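Local coordinates for putative phosphinothricin n-acetyltransferase (Acinetobacter baylyi, PDB 2JLM), which probably transfers the acetyl group of acetyl-CoA to the amino group of L-methionine sulfoximine and L-methionine sulfone, as a member of the GNAT acetyltransferase family, at residues 62-67 against 113-118; 19-24 against 51-56. All blocks are in the same frame, centred on the assembly; numbering follows the deposited sequence.

Contact 1: 62-67 against 113-118; sequences PIIGAV and NELIKR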
ATOM      1  N   PRO D  62       0.648 -12.012   0.418  1.00 24.97           N
ATOM      2  CA  PRO D  62      -0.788 -12.275   0.271  1.00 25.08           C
ATOM      3  C   PRO D  62      -1.216 -13.534   1.019  1.00 30.73           C
ATOM      4  O   PRO D  62      -0.423 -14.462   1.187  1.00 33.39           O
ATOM      5  CB  PRO D  62      -0.954 -12.473  -1.240  1.00 16.52           C
ATOM      6  CG  PRO D  62       0.396 -12.919  -1.716  1.00 38.00           C
ATOM      7  CD  PRO D  62       1.412 -12.301  -0.808  1.00 30.74           C
ATOM      8  N   ILE D  63      -2.455 -13.550   1.492  1.00 36.93           N
ATOM      9  CA  ILE D  63      -3.074 -14.784   1.959  1.00 32.00           C
ATOM     10  C   ILE D  63      -4.409 -14.906   1.235  1.00 44.18           C
ATOM     11  O   ILE D  63      -5.357 -14.184   1.542  1.00 42.15           O
ATOM     12  CB  ILE D  63      -3.292 -14.798   3.486  1.00 42.77           C
ATOM     13  CG1 ILE D  63      -2.077 -14.224   4.223  1.00 24.87           C
ATOM     14  CG2 ILE D  63      -3.572 -16.212   3.983  1.00 22.33           C
ATOM     15  CD1 ILE D  63      -2.258 -14.223   5.739  1.00 28.21           C
ATOM     16  N   ILE D  64      -4.468 -15.800   0.253  1.00 28.26           N
ATOM     17  CA  ILE D  64      -5.653 -15.950  -0.583  1.00 24.89           C
ATOM     18  C   ILE D  64      -6.469 -17.164  -0.153  1.00 36.01           C
ATOM     19  O   ILE D  64      -5.973 -18.289  -0.139  1.00 30.02           O
ATOM     20  CB  ILE D  64      -5.279 -16.070  -2.071  1.00 24.49           C
ATOM     21  CG1 ILE D  64      -4.461 -14.856  -2.520  1.00 23.67           C
ATOM     22  CG2 ILE D  64      -6.520 -16.181  -2.927  1.00 26.28           C
ATOM     23  CD1 ILE D  64      -4.013 -14.920  -4.001  1.00 21.92           C
ATOM     24  N   GLY D  65      -7.724 -16.932   0.210  1.00 38.53           N
ATOM     25  CA  GLY D  65      -8.566 -17.998   0.720  1.00 26.80           C
ATOM     26  C   GLY D  65      -9.683 -18.382  -0.230  1.00 25.02           C
ATOM     27  O   GLY D  65     -10.016 -17.640  -1.156  1.00 26.23           O
ATOM     28  N   ALA D  66     -10.253 -19.560  -0.010  1.00 19.30           N
ATOM     29  CA  ALA D  66     -11.405 -20.009  -0.782  1.00 28.49           C
ATOM     30  C   ALA D  66     -12.534 -20.298   0.196  1.00 51.27           C
ATOM     31  O   ALA D  66     -12.339 -21.010   1.187  1.00 30.55           O
ATOM     32  CB  ALA D  66     -11.064 -21.245  -1.603  1.00 19.51           C
ATOM     33  N   VAL D  67     -13.706 -19.729  -0.068  1.00 33.58           N
ATOM     34  CA  VAL D  67     -14.811 -19.828   0.878  1.00 30.68           C
ATOM     35  C   VAL D  67     -16.062 -20.373   0.211  1.00 30.10           C
ATOM     36  O   VAL D  67     -16.370 -20.016  -0.924  1.00 37.42           O
ATOM     37  CB  VAL D  67     -15.086 -18.472   1.529  1.00 42.93           C
ATOM     38  CG1 VAL D  67     -16.364 -18.511   2.312  1.00 34.02           C
ATOM     39  CG2 VAL D  67     -13.916 -18.097   2.437  1.00 39.50           C
ATOM     40  N   ASN D 113      -3.641 -21.090  -8.985  1.00 23.11           N
ATOM     41  CA  ASN D 113      -3.830 -20.209 -10.127  1.00 31.75           C
ATOM     42  C   ASN D 113      -3.981 -18.748  -9.707  1.00 23.24           C
ATOM     43  O   ASN D 113      -3.426 -17.847 -10.333  1.00 28.39           O
ATOM     44  CB  ASN D 113      -5.023 -20.647 -10.978  1.00 33.55           C
ATOM     45  CG  ASN D 113      -4.647 -21.684 -12.022  1.00 53.15           C
ATOM     46  OD1 ASN D 113      -3.535 -21.676 -12.557  1.00 52.07           O
ATOM     47  ND2 ASN D 113      -5.580 -22.578 -12.326  1.00 41.50           N
ATOM     48  N   GLU D 114      -4.744 -18.514  -8.653  1.00 25.49           N
ATOM     49  CA  GLU D 114      -4.963 -17.154  -8.188  1.00 24.02           C
ATOM     50  C   GLU D 114      -3.661 -16.593  -7.575  1.00 24.61           C
ATOM     51  O   GLU D 114      -3.289 -15.446  -7.829  1.00 27.20           O
ATOM     52  CB  GLU D 114      -6.144 -17.125  -7.207  1.00 23.39           C
ATOM     53  CG  GLU D 114      -6.724 -15.737  -6.918  1.00 61.47           C
ATOM     54  CD  GLU D 114      -7.550 -15.154  -8.070  1.00 49.46           C
ATOM     55  OE1 GLU D 114      -7.734 -15.832  -9.109  1.00 32.04           O
ATOM     56  OE2 GLU D 114      -8.019 -14.003  -7.930  1.00 51.87           O
ATOM     57  N   LEU D 115      -2.948 -17.414  -6.808  1.00 22.11           N
ATOM     58  CA  LEU D 115      -1.665 -16.995  -6.227  1.00 17.47           C
ATOM     59  C   LEU D 115      -0.641 -16.630  -7.294  1.00 14.43           C
ATOM     60  O   LEU D 115       0.114 -15.676  -7.137  1.00 23.91           O
ATOM     61  CB  LEU D 115      -1.082 -18.094  -5.344  1.00 19.01           C
ATOM     62  CG  LEU D 115       0.001 -17.602  -4.388  1.00 23.63           C
ATOM     63  CD1 LEU D 115      -0.617 -16.617  -3.403  1.00 15.71           C
ATOM     64  CD2 LEU D 115       0.643 -18.766  -3.666  1.00 25.19           C
ATOM     65  N   ILE D 116      -0.614 -17.391  -8.380  1.00 21.27           N
ATOM     66  CA  ILE D 116       0.337 -17.129  -9.454  1.00 23.52           C
ATOM     67  C   ILE D 116       0.023 -15.806 -10.149  1.00 35.09           C
ATOM     68  O   ILE D 116       0.931 -15.027 -10.484  1.00 26.71           O
ATOM     69  CB  ILE D 116       0.351 -18.285 -10.453  1.00 19.36           C
ATOM     70  CG1 ILE D 116       0.902 -19.543  -9.774  1.00 18.07           C
ATOM     71  CG2 ILE D 116       1.171 -17.939 -11.697  1.00 12.72           C
ATOM     72  CD1 ILE D 116       0.826 -20.792 -10.650  1.00 16.20           C
ATOM     73  N   LYS D 117      -1.268 -15.553 -10.355  1.00 30.09           N
ATOM     74  CA  LYS D 117      -1.712 -14.269 -10.888  1.00 23.82           C
ATOM     75  C   LYS D 117      -1.217 -13.149  -9.983  1.00 21.22           C
ATOM     76  O   LYS D 117      -0.700 -12.146 -10.461  1.00 32.39           O
ATOM     77  CB  LYS D 117      -3.240 -14.227 -11.018  1.00 37.36           C
ATOM     78  CG  LYS D 117      -3.768 -14.883 -12.301  1.00 30.60           C
ATOM     79  CD  LYS D 117      -5.298 -14.891 -12.354  1.00 53.41           C
ATOM     80  N   ARG D 118      -1.344 -13.342  -8.671  1.00 14.99           N
ATOM     81  CA  ARG D 118      -0.876 -12.353  -7.708  1.00 20.38           C
ATOM     82  C   ARG D 118       0.644 -12.139  -7.782  1.00 43.47           C
ATOM     83  O   ARG D 118       1.122 -11.015  -7.617  1.00 23.14           O
ATOM     84  CB  ARG D 118      -1.285 -12.752  -6.286  1.00 17.64           C
ATOM     85  CG  ARG D 118      -1.189 -11.614  -5.268  1.00 33.64           C
ATOM     86  CD  ARG D 118      -2.233 -10.530  -5.548  1.00 23.44           C
ATOM     87  NE  ARG D 118      -3.579 -11.094  -5.490  1.00 24.29           N
ATOM     88  CZ  ARG D 118      -4.299 -11.188  -4.376  1.00 43.68           C
ATOM     89  NH1 ARG D 118      -5.511 -11.729  -4.405  1.00 43.51           N
ATOM     90  NH2 ARG D 118      -3.814 -10.732  -3.228  1.00 23.48           N
TER
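The guanidinium of Arg118 lies against Ile64. Ile64 CD1 sits 3.5 Å above the plane on one face, near the NH1 end of the group, and is also 3.5 Å from Arg118 NH1. Ile64 CG1 follows behind it. Pro62 CB approaches obliquely, 3.9 Å from Arg118 NH2. Bends at chi2 (68°) and chi3 (59°) turn the guanidinium across the end of Ile64. The arginine chain runs past Pro62 in the opposite direction. Its charged end is held by a salt bridge from NH1 to Glu14. Leu115 closes on both strand residues with one methyl: its CD1 lies 3.8 Å from Ile64 CD1 and 4.2 Å from Pro62 CG. Of the Glu114 side chain, the aliphatic CG makes the contact, 4.0 Å from Ile64 CG2; its backbone O also lies near Ile64 CD1. Its carboxylate is turned to a salt bridge with Arg11 of the second subunit. The helix segment runs nearly antiparallel to strand 63-67, at 152°. Helix 107-121, which follows strand 91-98, packs on one face of the mixed sheet, as in the GNAT fold. Trp79 on strand 73-81 extends the apolar patch beside Pro62 and Leu115. Ile63 turns away from this helix and packs on helix 46-58 at the other face.

Contact 2: 19-24 against 51-56; sequences QHALEI and AWFATK
Trp52 meets the first helix through the six-membered part of its indole. Its CZ3 lies 4.1 Å from Ile24 CG2, and Ile24 CD1 is about as near. CG2 comes in obliquely, and the two side chains cross at about a right angle. Trp52 CG is anti to the backbone N (chi1 -170°), while Phe53 CG is anti to the carbonyl carbon (chi1 -83°). With these torsions the two neighbouring aromatic side chains fold together. Trp52 CE3 stands 3.7 Å above the middle of the Phe53 ring, and Phe53 CD1 lies in plane at the edge of the indole.

Phe53 is the main link to segment 19-24. Its far end reaches the first helix. CE1 is 3.7 Å from Ala21 CA and 3.8 Å from Ala21 CB. CZ is 3.6 Å from Ile24 CD1. Ala21 CA and Ile24 CD1 both approach the ring obliquely. The short Ala21 side chain lets the ring come close to the helix backbone. Ile24 and Phe53 extend to meet each other, one from each helix.

Lys56 lays its CE over one face of the Trp52 indole, 3.1 Å above the plane, with NZ hydrogen-bonded to Ser78 OG.

The contact is apolar, with no hydrogen bond between the segments. The axes stay 11.5 Å apart at 125°, and the large rings bridge this distance. Ile63, Leu73 and Phe76 supply sheet residues beside the same side chains. This is two-helix packing on one face of the central sheet. It matches the GNAT fold, in which two helices lie between the first and second strands.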
ATOM      1  N   GLN D  19     -10.804 -12.416  10.709  1.00 52.38           N
ATOM      2  CA  GLN D  19     -11.813 -13.321  10.163  1.00 43.96           C
ATOM      3  C   GLN D  19     -11.385 -14.784  10.062  1.00 59.90           C
ATOM      4  O   GLN D  19     -12.230 -15.679  10.072  1.00 58.95           O
ATOM      5  CB  GLN D  19     -12.271 -12.846   8.777  1.00 63.22           C
ATOM      6  CG  GLN D  19     -13.002 -11.516   8.754  1.00 49.83           C
ATOM      7  CD  GLN D  19     -13.567 -11.193   7.383  1.00 68.51           C
ATOM      8  N   HIS D  20     -10.084 -15.039   9.959  1.00 63.47           N
ATOM      9  CA  HIS D  20      -9.638 -16.362   9.525  1.00 40.12           C
ATOM     10  C   HIS D  20      -8.606 -17.077  10.401  1.00 40.18           C
ATOM     11  O   HIS D  20      -8.275 -18.234  10.141  1.00 43.30           O
ATOM     12  CB  HIS D  20      -9.139 -16.276   8.084  1.00 46.10           C
ATOM     13  CG  HIS D  20     -10.161 -15.747   7.129  1.00 44.00           C
ATOM     14  ND1 HIS D  20     -10.106 -14.474   6.606  1.00 50.78           N
ATOM     15  CD2 HIS D  20     -11.271 -16.322   6.601  1.00 47.61           C
ATOM     16  CE1 HIS D  20     -11.134 -14.286   5.795  1.00 45.78           C
ATOM     17  NE2 HIS D  20     -11.854 -15.394   5.774  1.00 46.00           N
ATOM     18  N   ALA D  21      -8.112 -16.402  11.439  1.00 49.33           N
ATOM     19  CA  ALA D  21      -7.092 -16.979  12.316  1.00 47.25           C
ATOM     20  C   ALA D  21      -7.431 -18.380  12.834  1.00 49.08           C
ATOM     21  O   ALA D  21      -6.581 -19.271  12.820  1.00 48.10           O
ATOM     22  CB  ALA D  21      -6.795 -16.048  13.486  1.00 28.22           C
ATOM     23  N   LEU D  22      -8.661 -18.573  13.303  1.00 45.44           N
ATOM     24  CA  LEU D  22      -9.016 -19.846  13.923  1.00 46.15           C
ATOM     25  C   LEU D  22      -9.058 -20.959  12.894  1.00 49.06           C
ATOM     26  O   LEU D  22      -8.430 -22.000  13.081  1.00 50.64           O
ATOM     27  CB  LEU D  22     -10.345 -19.765  14.684  1.00 69.44           C
ATOM     28  CG  LEU D  22     -10.631 -20.953  15.618  1.00 61.48           C
ATOM     29  CD1 LEU D  22     -11.494 -20.542  16.799  1.00 66.35           C
ATOM     30  CD2 LEU D  22     -11.264 -22.123  14.875  1.00 60.52           C
ATOM     31  N   GLU D  23      -9.794 -20.739  11.807  1.00 37.10           N
ATOM     32  CA  GLU D  23      -9.867 -21.721  10.722  1.00 48.67           C
ATOM     33  C   GLU D  23      -8.492 -22.050  10.143  1.00 52.81           C
ATOM     34  O   GLU D  23      -8.153 -23.220   9.962  1.00 34.87           O
ATOM     35  CB  GLU D  23     -10.801 -21.240   9.612  1.00 51.30           C
ATOM     36  CG  GLU D  23     -12.249 -21.601   9.844  1.00 55.69           C
ATOM     37  CD  GLU D  23     -13.156 -21.049   8.772  1.00 60.54           C
ATOM     38  OE1 GLU D  23     -13.783 -21.859   8.057  1.00 50.09           O
ATOM     39  OE2 GLU D  23     -13.231 -19.808   8.638  1.00 46.72           O
ATOM     40  N   ILE D  24      -7.708 -21.018   9.845  1.00 48.32           N
ATOM     41  CA  ILE D  24      -6.340 -21.217   9.382  1.00 61.93           C
ATOM     42  C   ILE D  24      -5.553 -22.053  10.399  1.00 50.61           C
ATOM     43  O   ILE D  24      -4.862 -23.013  10.043  1.00 40.56           O
ATOM     44  CB  ILE D  24      -5.633 -19.869   9.089  1.00 40.28           C
ATOM     45  CG1 ILE D  24      -6.140 -19.295   7.764  1.00 31.42           C
ATOM     46  CG2 ILE D  24      -4.124 -20.052   9.042  1.00 39.50           C
ATOM     47  CD1 ILE D  24      -5.521 -17.983   7.385  1.00 32.19           C
ATOM     48  N   ALA D  51       1.748 -14.113  15.238  1.00 60.49           N
ATOM     49  CA  ALA D  51       3.006 -13.637  14.674  1.00 76.58           C
ATOM     50  C   ALA D  51       3.013 -13.930  13.183  1.00 63.83           C
ATOM     51  O   ALA D  51       3.369 -13.077  12.370  1.00 52.49           O
ATOM     52  CB  ALA D  51       4.188 -14.310  15.354  1.00 40.41           C
ATOM     53  N   TRP D  52       2.611 -15.152  12.842  1.00 58.59           N
ATOM     54  CA  TRP D  52       2.437 -15.561  11.453  1.00 50.28           C
ATOM     55  C   TRP D  52       1.683 -14.483  10.682  1.00 59.60           C
ATOM     56  O   TRP D  52       2.137 -14.040   9.630  1.00 31.96           O
ATOM     57  CB  TRP D  52       1.681 -16.888  11.399  1.00 61.14           C
ATOM     58  CG  TRP D  52       1.624 -17.559  10.050  1.00 57.81           C
ATOM     59  CD1 TRP D  52       2.577 -18.361   9.490  1.00 58.69           C
ATOM     60  CD2 TRP D  52       0.536 -17.520   9.117  1.00 48.58           C
ATOM     61  NE1 TRP D  52       2.157 -18.811   8.261  1.00 60.08           N
ATOM     62  CE2 TRP D  52       0.907 -18.311   8.010  1.00 33.64           C
ATOM     63  CE3 TRP D  52      -0.712 -16.891   9.109  1.00 47.90           C
ATOM     64  CZ2 TRP D  52       0.077 -18.486   6.910  1.00 38.42           C
ATOM     65  CZ3 TRP D  52      -1.537 -17.067   8.011  1.00 39.60           C
ATOM     66  CH2 TRP D  52      -1.140 -17.857   6.929  1.00 38.93           C
ATOM     67  N   PHE D  53       0.541 -14.044  11.204  1.00 45.64           N
ATOM     68  CA  PHE D  53      -0.217 -13.015  10.506  1.00 38.71           C
ATOM     69  C   PHE D  53       0.580 -11.723  10.407  1.00 55.51           C
ATOM     70  O   PHE D  53       0.547 -11.038   9.382  1.00 45.50           O
ATOM     71  CB  PHE D  53      -1.578 -12.783  11.159  1.00 44.32           C
ATOM     72  CG  PHE D  53      -2.623 -13.762  10.717  1.00 53.93           C
ATOM     73  CD1 PHE D  53      -2.893 -14.895  11.468  1.00 54.81           C
ATOM     74  CD2 PHE D  53      -3.316 -13.565   9.536  1.00 47.51           C
ATOM     75  CE1 PHE D  53      -3.848 -15.804  11.058  1.00 55.95           C
ATOM     76  CE2 PHE D  53      -4.275 -14.472   9.119  1.00 54.15           C
ATOM     77  CZ  PHE D  53      -4.541 -15.592   9.881  1.00 52.16           C
ATOM     78  N   ALA D  54       1.322 -11.416  11.466  1.00 32.93           N
ATOM     79  CA  ALA D  54       2.099 -10.184  11.526  1.00 63.76           C
ATOM     80  C   ALA D  54       3.152 -10.147  10.425  1.00 27.12           C
ATOM     81  O   ALA D  54       3.264  -9.164   9.684  1.00 42.54           O
ATOM     82  CB  ALA D  54       2.748 -10.028  12.897  1.00 49.29           C
ATOM     83  N   THR D  55       3.919 -11.227  10.321  1.00 43.37           N
ATOM     84  CA  THR D  55       4.941 -11.357   9.286  1.00 33.56           C
ATOM     85  C   THR D  55       4.372 -11.078   7.899  1.00 42.72           C
ATOM     86  O   THR D  55       4.957 -10.333   7.105  1.00 45.07           O
ATOM     87  CB  THR D  55       5.589 -12.757   9.321  1.00 45.53           C
ATOM     88  OG1 THR D  55       6.299 -12.920  10.557  1.00 38.02           O
ATOM     89  CG2 THR D  55       6.560 -12.948   8.147  1.00 24.32           C
ATOM     90  N   LYS D  56       3.214 -11.656   7.609  1.00 49.77           N
ATOM     91  CA  LYS D  56       2.650 -11.523   6.271  1.00 46.78           C
ATOM     92  C   LYS D  56       2.148 -10.116   5.995  1.00 35.55           C
ATOM     93  O   LYS D  56       2.257  -9.631   4.866  1.00 39.40           O
ATOM     94  CB  LYS D  56       1.593 -12.602   6.005  1.00 38.60           C
ATOM     95  CG  LYS D  56       2.244 -13.900   5.512  1.00 34.80           C
ATOM     96  CD  LYS D  56       1.490 -15.137   5.916  1.00 36.10           C
ATOM     97  CE  LYS D  56       2.372 -16.368   5.750  1.00 30.52           C
ATOM     98  NZ  LYS D  56       3.153 -16.315   4.483  1.00 28.77           N
TER

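Overall arrangement
Strand 7-14 leads into helix 17-34, which is followed by helix 46-58. Contact 2 closes the loop between these helices. The chain then enters strand 63-68, where contact 1 opens. It passes through strands 73-81 and 91-98 before contact 1 closes on helix 107-121. The two loops are in series and neither nest nor cross. The centres of contact 1 and contact 2 are about 15 Å apart, on opposite faces of the sheet. Strand 63-68 joins them: Ile64 serves contact 1, while the preceding residue, Ile63, packs on Trp52, Phe53 and Lys56 of contact 2. Together they tie three helices to the N-terminal half of the sheet.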